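Local coordinates for protein gdp-l-fucose synthetase (Naegleria fowleri, PDB 6AQZ) that binds NADP and probably makes GDP-L-fucose by epimerising GDP-4-keto-6-deoxy-D-mannose and reducing it with NADPH, at residues K38-I43 against M246-M251; L128-F133 against P259-V264; P209-K214 against F225-S230. One frame throughout, in Å; residues are numbered along the deposited sequence.

In the fold
From the N terminus, helix 35-46 comes first, and interaction 1 closes a loop of about 200 residues by returning helix 240-253 to it, joining two helices that lie on the Rossmann sheet. Strand 123-127 then leads into the loop of interaction 2, whose partner, strand 260-262, follows helix 240-253; this contact spans strand 184-194. The segments of interactions 1 and 2 therefore alternate along the chain and cross; the two contacts also touch, M246 and W249 packing on L262 and I260. Interaction 3, from helix 207-221 to strand 225-228, closes a short loop of ten residues, nested inside both others and set apart from them, its centre about 28 Å from that of interaction 1.

Interaction 1: K38-I43 against M246-M251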
# COMPACT_ATOMS: atom_id res chain seq x y z
N LYS A 38 24.21 -9.00 -9.88
CA LYS A 38 25.46 -9.47 -10.48
C LYS A 38 26.23 -8.31 -11.10
O LYS A 38 27.46 -8.32 -11.13
CB LYS A 38 25.18 -10.55 -11.53
CG LYS A 38 24.58 -11.83 -10.95
CD LYS A 38 25.50 -12.55 -9.99
CE LYS A 38 26.45 -13.46 -10.75
NZ LYS A 38 27.25 -14.28 -9.82
N ALA A 39 25.52 -7.31 -11.63
CA ALA A 39 26.20 -6.14 -12.16
C ALA A 39 26.92 -5.38 -11.05
O ALA A 39 28.09 -5.01 -11.21
CB ALA A 39 25.19 -5.25 -12.88
N VAL A 40 26.26 -5.18 -9.91
CA VAL A 40 26.92 -4.55 -8.77
C VAL A 40 28.16 -5.35 -8.37
O VAL A 40 29.23 -4.78 -8.12
CB VAL A 40 25.94 -4.36 -7.60
CG1 VAL A 40 26.67 -3.88 -6.36
CG2 VAL A 40 24.84 -3.38 -7.98
N GLU A 41 28.03 -6.68 -8.31
CA GLU A 41 29.16 -7.53 -7.94
C GLU A 41 30.32 -7.37 -8.92
O GLU A 41 31.49 -7.39 -8.53
CB GLU A 41 28.71 -8.98 -7.86
CG GLU A 41 29.82 -9.96 -7.48
CD GLU A 41 29.38 -11.41 -7.51
OE1 GLU A 41 28.45 -11.77 -8.28
OE2 GLU A 41 29.95 -12.20 -6.74
N HIS A 42 30.00 -7.23 -10.21
CA HIS A 42 31.03 -7.03 -11.22
C HIS A 42 31.75 -5.68 -11.04
O HIS A 42 32.97 -5.62 -11.09
CB HIS A 42 30.40 -7.16 -12.61
CG HIS A 42 31.34 -6.82 -13.73
ND1 HIS A 42 31.20 -5.68 -14.49
CD2 HIS A 42 32.42 -7.47 -14.21
CE1 HIS A 42 32.17 -5.64 -15.39
NE2 HIS A 42 32.92 -6.72 -15.25
N ILE A 43 30.99 -4.60 -10.83
CA ILE A 43 31.62 -3.29 -10.65
C ILE A 43 32.45 -3.27 -9.37
O ILE A 43 33.60 -2.81 -9.36
CB ILE A 43 30.56 -2.19 -10.65
CG1 ILE A 43 29.89 -2.11 -12.02
CG2 ILE A 43 31.17 -0.83 -10.21
CD1 ILE A 43 30.90 -1.94 -13.14
N MET A 246 25.74 3.76 -11.36
CA MET A 246 24.83 4.79 -10.88
C MET A 246 24.31 4.45 -9.49
O MET A 246 24.19 5.33 -8.63
CB MET A 246 23.66 4.92 -11.85
CG MET A 246 24.11 5.22 -13.25
SD MET A 246 22.82 5.02 -14.48
CE MET A 246 21.98 6.59 -14.37
N LEU A 247 24.02 3.17 -9.26
CA LEU A 247 23.58 2.77 -7.92
C LEU A 247 24.70 2.97 -6.91
O LEU A 247 24.46 3.43 -5.79
CB LEU A 247 23.11 1.31 -7.93
CG LEU A 247 22.74 0.57 -6.63
CD1 LEU A 247 21.57 1.26 -5.87
CD2 LEU A 247 22.35 -0.84 -6.96
N LEU A 248 25.94 2.62 -7.28
CA LEU A 248 27.05 2.78 -6.35
C LEU A 248 27.33 4.26 -6.08
O LEU A 248 27.59 4.64 -4.93
CB LEU A 248 28.28 2.06 -6.87
CG LEU A 248 28.07 0.54 -6.75
CD1 LEU A 248 29.17 -0.24 -7.46
CD2 LEU A 248 27.91 0.09 -5.30
N TRP A 249 27.28 5.11 -7.11
CA TRP A 249 27.36 6.54 -6.86
C TRP A 249 26.28 6.99 -5.87
O TRP A 249 26.56 7.78 -4.96
CB TRP A 249 27.23 7.30 -8.19
CG TRP A 249 27.17 8.76 -8.01
CD1 TRP A 249 28.21 9.64 -8.04
CD2 TRP A 249 26.00 9.54 -7.74
NE1 TRP A 249 27.77 10.92 -7.82
CE2 TRP A 249 26.41 10.89 -7.63
CE3 TRP A 249 24.64 9.23 -7.58
CZ2 TRP A 249 25.51 11.93 -7.38
CZ3 TRP A 249 23.74 10.27 -7.32
CH2 TRP A 249 24.18 11.60 -7.22
N THR A 250 25.06 6.48 -6.02
CA THR A 250 23.97 6.84 -5.12
C THR A 250 24.30 6.48 -3.67
O THR A 250 24.13 7.29 -2.77
CB THR A 250 22.67 6.16 -5.60
OG1 THR A 250 22.32 6.65 -6.90
CG2 THR A 250 21.50 6.40 -4.65
N MET A 251 24.80 5.27 -3.44
CA MET A 251 25.20 4.88 -2.09
C MET A 251 26.30 5.78 -1.55
O MET A 251 26.39 6.01 -0.34
CB MET A 251 25.68 3.42 -2.10
CG MET A 251 26.23 2.89 -0.79
SD MET A 251 26.82 1.15 -0.97
CE MET A 251 28.27 1.35 -1.96
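V40 and I43 of one helix meet L247 and L248 of another in an apolar contact within the Rossmann-type domain. Helix 35-46 follows the first strand and carries on from a glycine-rich turn that fits the GxGxxG pattern of dinucleotide-binding folds; helix 240-253 lies beside it on the central, largely parallel sheet. The segment axes cross at -73° and come no closer than 10.8 Å, and branched side chains span the gap between the segments. No hydrogen bond links them.

The tight part lies at I43, where CG2 comes to 3.5 Å from CD1 of L248. Here the two side chains slide past one another in opposite directions. With chi1 of I43 at -65°, CG2 lies opposite the backbone N and meets the leucine, whereas the CG1 branch leads off elsewhere. V40 crosses L247 at about a right angle, its CG2 lying 3.7 Å from CD2 of the leucine. Its other methyl, CG1, is more loosely placed, 4.3 Å from CD2 of L248. F55 and W53 of strand 52-55 pack against V40 and L248 respectively, and I125 of strand 123-127 against L247, placing the contact over the sheet.

The other side of helix 35-46 is more open to solvent, and there K38 NZ and E41 OE1 form a salt bridge one turn apart. Toward the start of helix 240-253, the exposed imidazole of H42 stacks on the ring of H241 and so links the two helices again. The far side of helix 240-253 has its own polar tie, buried this time: M246 O accepts from both the backbone N and the hydroxyl of T250. The two donors approach from opposite faces of the carbonyl plane, with T250 OG1 at 2.9 Å from M246 O.

Interaction 2: L128-F133 against P259-V264. With NAP (NADP nicotinamide-adenine-dinucleotide phosphate), chain G.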
# COMPACT_ATOMS: atom_id res chain seq x y z
N LEU A 128 12.93 0.64 -6.86
CA LEU A 128 11.59 0.75 -7.44
C LEU A 128 11.68 0.43 -8.93
O LEU A 128 12.61 -0.23 -9.39
CB LEU A 128 10.99 2.14 -7.21
CG LEU A 128 11.09 2.74 -5.81
CD1 LEU A 128 10.34 4.07 -5.70
CD2 LEU A 128 10.67 1.78 -4.75
N SER A 129 10.71 0.91 -9.71
CA SER A 129 10.66 0.63 -11.14
C SER A 129 9.78 1.67 -11.81
O SER A 129 8.84 2.19 -11.20
CB SER A 129 10.13 -0.79 -11.39
OG SER A 129 8.91 -0.77 -12.10
N THR A 130 10.10 2.00 -13.07
CA THR A 130 9.31 3.02 -13.75
C THR A 130 7.92 2.54 -14.13
O THR A 130 7.11 3.36 -14.58
CB THR A 130 10.00 3.56 -15.01
OG1 THR A 130 10.09 2.54 -16.01
CG2 THR A 130 11.37 4.10 -14.69
N CYS A 131 7.60 1.26 -14.00
CA CYS A 131 6.29 0.78 -14.38
C CYS A 131 5.27 0.85 -13.24
O CYS A 131 4.13 0.43 -13.41
CB CYS A 131 6.38 -0.64 -14.97
SG CYS A 131 6.92 -1.99 -13.86
N VAL A 132 5.65 1.44 -12.10
CA VAL A 132 4.74 1.61 -10.97
C VAL A 132 4.18 3.04 -10.86
O VAL A 132 3.42 3.34 -9.93
CB VAL A 132 5.44 1.21 -9.66
CG1 VAL A 132 6.19 -0.12 -9.86
CG2 VAL A 132 6.37 2.33 -9.17
N PHE A 133 4.51 3.92 -11.80
CA PHE A 133 4.05 5.28 -11.75
C PHE A 133 2.58 5.34 -12.15
O PHE A 133 2.06 4.40 -12.74
CB PHE A 133 4.90 6.15 -12.67
CG PHE A 133 6.16 6.63 -12.03
CD1 PHE A 133 7.29 5.83 -12.00
CD2 PHE A 133 6.22 7.88 -11.43
CE1 PHE A 133 8.45 6.27 -11.39
CE2 PHE A 133 7.38 8.32 -10.82
CZ PHE A 133 8.50 7.51 -10.80
N PRO A 259 13.22 9.15 -4.24
CA PRO A 259 13.83 8.23 -5.20
C PRO A 259 14.50 9.02 -6.32
O PRO A 259 14.09 10.13 -6.64
CB PRO A 259 12.65 7.41 -5.73
CG PRO A 259 11.42 8.21 -5.39
CD PRO A 259 11.75 9.01 -4.17
N ILE A 260 15.56 8.45 -6.88
CA ILE A 260 16.25 9.06 -8.02
C ILE A 260 16.17 8.07 -9.17
O ILE A 260 16.49 6.89 -9.01
CB ILE A 260 17.71 9.42 -7.69
CG1 ILE A 260 18.39 10.03 -8.91
CG2 ILE A 260 18.52 8.23 -7.19
CD1 ILE A 260 19.81 10.55 -8.61
N MET A 261 15.71 8.55 -10.32
CA MET A 261 15.63 7.67 -11.47
C MET A 261 16.98 7.35 -12.09
O MET A 261 17.86 8.21 -12.19
CB MET A 261 14.69 8.24 -12.50
CG MET A 261 13.37 7.92 -11.95
SD MET A 261 12.22 7.59 -13.21
CE MET A 261 11.58 9.28 -13.27
N LEU A 262 17.13 6.09 -12.48
CA LEU A 262 18.30 5.63 -13.22
C LEU A 262 17.82 5.27 -14.62
O LEU A 262 17.21 4.22 -14.82
CB LEU A 262 18.92 4.43 -12.52
CG LEU A 262 19.23 4.51 -11.02
CD1 LEU A 262 20.02 3.26 -10.56
CD2 LEU A 262 19.96 5.79 -10.66
N CYS A 263 18.09 6.14 -15.58
CA CYS A 263 17.69 5.88 -16.96
C CYS A 263 18.58 6.70 -17.88
O CYS A 263 19.50 7.39 -17.45
CB CYS A 263 16.22 6.19 -17.20
SG CYS A 263 15.83 7.93 -17.10
N VAL A 264 18.32 6.56 -19.17
CA VAL A 264 19.07 7.27 -20.18
C VAL A 264 18.26 8.48 -20.61
O VAL A 264 17.07 8.59 -20.31
CB VAL A 264 19.41 6.36 -21.38
CG1 VAL A 264 20.17 5.14 -20.92
CG2 VAL A 264 18.13 5.95 -22.07
PA NAP G . 16.09 -10.76 -10.94
O1A NAP G . 14.81 -11.51 -11.19
O2A NAP G . 17.19 -10.74 -11.97
O5B NAP G . 16.78 -11.22 -9.52
C5B NAP G . 15.90 -10.89 -8.51
C4B NAP G . 16.60 -11.26 -7.17
O4B NAP G . 15.64 -11.36 -6.09
C3B NAP G . 17.39 -12.62 -7.28
O3B NAP G . 18.58 -12.54 -6.54
C2B NAP G . 16.48 -13.58 -6.50
O2B NAP G . 17.13 -14.53 -5.83
C1B NAP G . 15.99 -12.55 -5.39
N9A NAP G . 14.83 -13.04 -4.67
C8A NAP G . 13.54 -13.19 -5.14
N7A NAP G . 12.68 -13.67 -4.22
C5A NAP G . 13.47 -13.85 -3.09
C6A NAP G . 13.16 -14.33 -1.82
N6A NAP G . 11.85 -14.71 -1.51
N1A NAP G . 14.10 -14.40 -0.84
C2A NAP G . 15.34 -13.99 -1.23
N3A NAP G . 15.80 -13.53 -2.42
C4A NAP G . 14.81 -13.46 -3.34
O3 NAP G . 15.46 -9.23 -10.70
PN NAP G . 16.42 -8.06 -11.19
O1N NAP G . 17.78 -8.11 -10.61
O2N NAP G . 16.15 -7.63 -12.62
O5D NAP G . 15.76 -6.66 -10.38
C5D NAP G . 16.10 -6.60 -9.05
C4D NAP G . 15.52 -5.28 -8.59
O4D NAP G . 15.59 -4.36 -9.69
C3D NAP G . 13.96 -5.51 -8.29
O3D NAP G . 13.61 -4.82 -7.14
C2D NAP G . 13.28 -4.94 -9.55
O2D NAP G . 12.07 -4.32 -9.30
C1D NAP G . 14.29 -3.82 -9.94
N1N NAP G . 14.10 -3.44 -11.37
C2N NAP G . 14.50 -4.26 -12.43
C3N NAP G . 14.28 -3.87 -13.73
C7N NAP G . 14.70 -4.77 -14.85
O7N NAP G . 14.44 -4.53 -16.04
N7N NAP G . 15.41 -5.94 -14.56
C4N NAP G . 13.60 -2.60 -14.08
C5N NAP G . 13.20 -1.80 -12.89
C6N NAP G . 13.45 -2.21 -11.64
P2B NAP G . 17.43 -16.12 -6.74
O1X NAP G . 18.40 -15.64 -7.77
O2X NAP G . 17.99 -16.97 -5.59
O3X NAP G . 16.03 -16.43 -7.20
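Bends at chi2 (-146°) and chi3 (-94°) swing the end of M261 toward T130 and F133, although its CB does not set out in their direction. T130 answers with its methyl: CG2 lies opposite its own carbonyl carbon, and the two side chains cross at about a right angle. M261 SD is 3.9 Å from T130 CG2. Beyond the sulfur, CE approaches F133 CZ at 4.3 Å, obliquely to the ring. The sulfur itself lies 5.2 Å from the ring centroid of F133 and 52° off the ring normal, a slanting Met-aromatic contact. At the other end, L128 CD1 rests 4.1 Å from P259 CB. Apolar groups thus make the contact, without a hydrogen bond across it.

The 128-133 segment has a second role, since L128 and S129 belong to the NADP pocket. L128 O stands 3.1 Å from C6N of the nicotinamide ring, and S129 CB is 3.6 Å from C5N. The chain therefore presents backbone and CB to the cofactor while the side chains of L128, T130 and F133 point to segment 259-264. A loop here beside the nicotinamide is consistent with the short-chain dehydrogenase/reductase fold; Y158 and K162, which hydrogen-bond to the same NADP, are spaced as in that family's YxxxK motif.

Between the two segments runs strand 184-194, whose backbone bonds to L128 through V188 and to I260 through S187 and I189; the I189 side chain also packs on F133, P259 and M261. Helix 156-179 closes one side, with D166 and R170 against P259 and A159 against V132, and strand 234-239 meets L262 and V264 through L238.

Interaction 3: P209-K214 against F225-S230; sequences PGLMHK and FVVFGS
Helix segment 209-214 and strand 225-228 run nearly antiparallel, their axes at 156° and 8.8 Å apart, the helix running on to residue 221 before the chain turns back into the strand. L211 crosses both F225 and V227 at about a right angle and touches each with one methyl, CD2, which is 4.1 Å from V227 CG1. The F225 ring brings CE1 to 3.4 Å from L211 O, in an oblique approach, while K214 CB lies at the ring's edge, near its plane. This helix-to-strand return probably belongs to the C-terminal, substrate-binding part of this extended short-chain dehydrogenase/reductase, apart from the Rossmann sheet; here strand 225-228 pairs in parallel with strand 289-292 to form a small two-stranded sheet, and helix 272-283 adds I279 against L211 and A276 against V227. K214 carries the polar part of the contact. Its chain bends at chi2, chi3 and chi4, bringing NZ to 3.0 Å from V226 O in a hydrogen bond. The donor sits 27° out of the carbonyl plane, with a C=O...N angle of 143°. The same ammonium group faces F228 in an off-centre cation-pi contact, 4.9 Å from NZ to the ring centroid.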
# COMPACT_ATOMS: atom_id res chain seq x y z
N PRO A 209 16.18 -9.29 -23.30
CA PRO A 209 16.78 -10.63 -23.15
C PRO A 209 16.03 -11.70 -23.91
O PRO A 209 16.65 -12.65 -24.40
CB PRO A 209 16.75 -10.86 -21.63
CG PRO A 209 15.74 -9.92 -21.10
CD PRO A 209 15.78 -8.73 -21.99
N GLY A 210 14.70 -11.58 -24.03
CA GLY A 210 13.95 -12.52 -24.83
C GLY A 210 14.31 -12.43 -26.30
O GLY A 210 14.46 -13.46 -26.98
N LEU A 211 14.52 -11.21 -26.80
CA LEU A 211 14.94 -11.08 -28.19
C LEU A 211 16.30 -11.74 -28.40
O LEU A 211 16.54 -12.35 -29.45
CB LEU A 211 14.98 -9.62 -28.59
CG LEU A 211 13.58 -9.04 -28.82
CD1 LEU A 211 13.69 -7.58 -29.21
CD2 LEU A 211 12.81 -9.83 -29.85
N MET A 212 17.19 -11.65 -27.41
CA MET A 212 18.49 -12.30 -27.53
C MET A 212 18.36 -13.81 -27.61
O MET A 212 18.99 -14.45 -28.45
CB MET A 212 19.40 -11.93 -26.36
CG MET A 212 19.99 -10.56 -26.49
SD MET A 212 21.11 -10.17 -25.14
CE MET A 212 21.52 -8.49 -25.60
N HIS A 213 17.52 -14.40 -26.76
CA HIS A 213 17.34 -15.84 -26.78
C HIS A 213 16.65 -16.27 -28.06
O HIS A 213 16.98 -17.33 -28.63
CB HIS A 213 16.53 -16.29 -25.56
CG HIS A 213 16.61 -17.76 -25.29
ND1 HIS A 213 15.85 -18.38 -24.32
CD2 HIS A 213 17.35 -18.73 -25.87
CE1 HIS A 213 16.13 -19.67 -24.30
NE2 HIS A 213 17.04 -19.91 -25.23
N LYS A 214 15.70 -15.46 -28.53
CA LYS A 214 15.02 -15.73 -29.79
C LYS A 214 16.00 -15.72 -30.96
O LYS A 214 15.96 -16.60 -31.83
CB LYS A 214 13.92 -14.69 -30.01
CG LYS A 214 12.52 -15.24 -30.00
CD LYS A 214 11.61 -14.45 -29.10
CE LYS A 214 10.51 -13.76 -29.90
NZ LYS A 214 10.07 -14.65 -31.02
N PHE A 225 14.32 -14.78 -37.44
CA PHE A 225 14.30 -14.01 -36.20
C PHE A 225 13.01 -13.19 -36.19
O PHE A 225 12.84 -12.28 -37.01
CB PHE A 225 15.53 -13.11 -36.15
CG PHE A 225 15.68 -12.30 -34.88
CD1 PHE A 225 15.04 -12.68 -33.72
CD2 PHE A 225 16.45 -11.14 -34.88
CE1 PHE A 225 15.18 -11.92 -32.57
CE2 PHE A 225 16.58 -10.38 -33.74
CZ PHE A 225 15.95 -10.77 -32.59
N VAL A 226 12.08 -13.53 -35.29
CA VAL A 226 10.74 -12.94 -35.28
C VAL A 226 10.60 -12.00 -34.10
O VAL A 226 10.80 -12.42 -32.95
CB VAL A 226 9.64 -14.02 -35.24
CG1 VAL A 226 8.27 -13.36 -35.28
CG2 VAL A 226 9.83 -15.05 -36.39
N VAL A 227 10.24 -10.75 -34.37
CA VAL A 227 10.00 -9.73 -33.35
C VAL A 227 8.51 -9.44 -33.30
O VAL A 227 7.90 -9.15 -34.33
CB VAL A 227 10.79 -8.45 -33.65
CG1 VAL A 227 10.70 -7.45 -32.51
CG2 VAL A 227 12.24 -8.77 -34.01
N PHE A 228 7.93 -9.46 -32.10
CA PHE A 228 6.51 -9.14 -31.99
C PHE A 228 6.31 -7.65 -32.21
O PHE A 228 7.18 -6.83 -31.91
CB PHE A 228 5.95 -9.55 -30.63
CG PHE A 228 5.87 -11.03 -30.42
CD1 PHE A 228 5.84 -11.90 -31.50
CD2 PHE A 228 5.84 -11.56 -29.14
CE1 PHE A 228 5.78 -13.26 -31.31
CE2 PHE A 228 5.78 -12.93 -28.95
CZ PHE A 228 5.74 -13.78 -30.03
N GLY A 229 5.14 -7.29 -32.74
CA GLY A 229 4.85 -5.90 -33.01
C GLY A 229 5.55 -5.37 -34.25
O GLY A 229 6.30 -6.07 -34.94
N SER A 230 5.21 -4.12 -34.58
CA SER A 230 5.81 -3.42 -35.72
C SER A 230 7.28 -3.10 -35.51
O SER A 230 8.03 -2.97 -36.49
CB SER A 230 5.04 -2.13 -35.99
OG SER A 230 5.10 -1.26 -34.86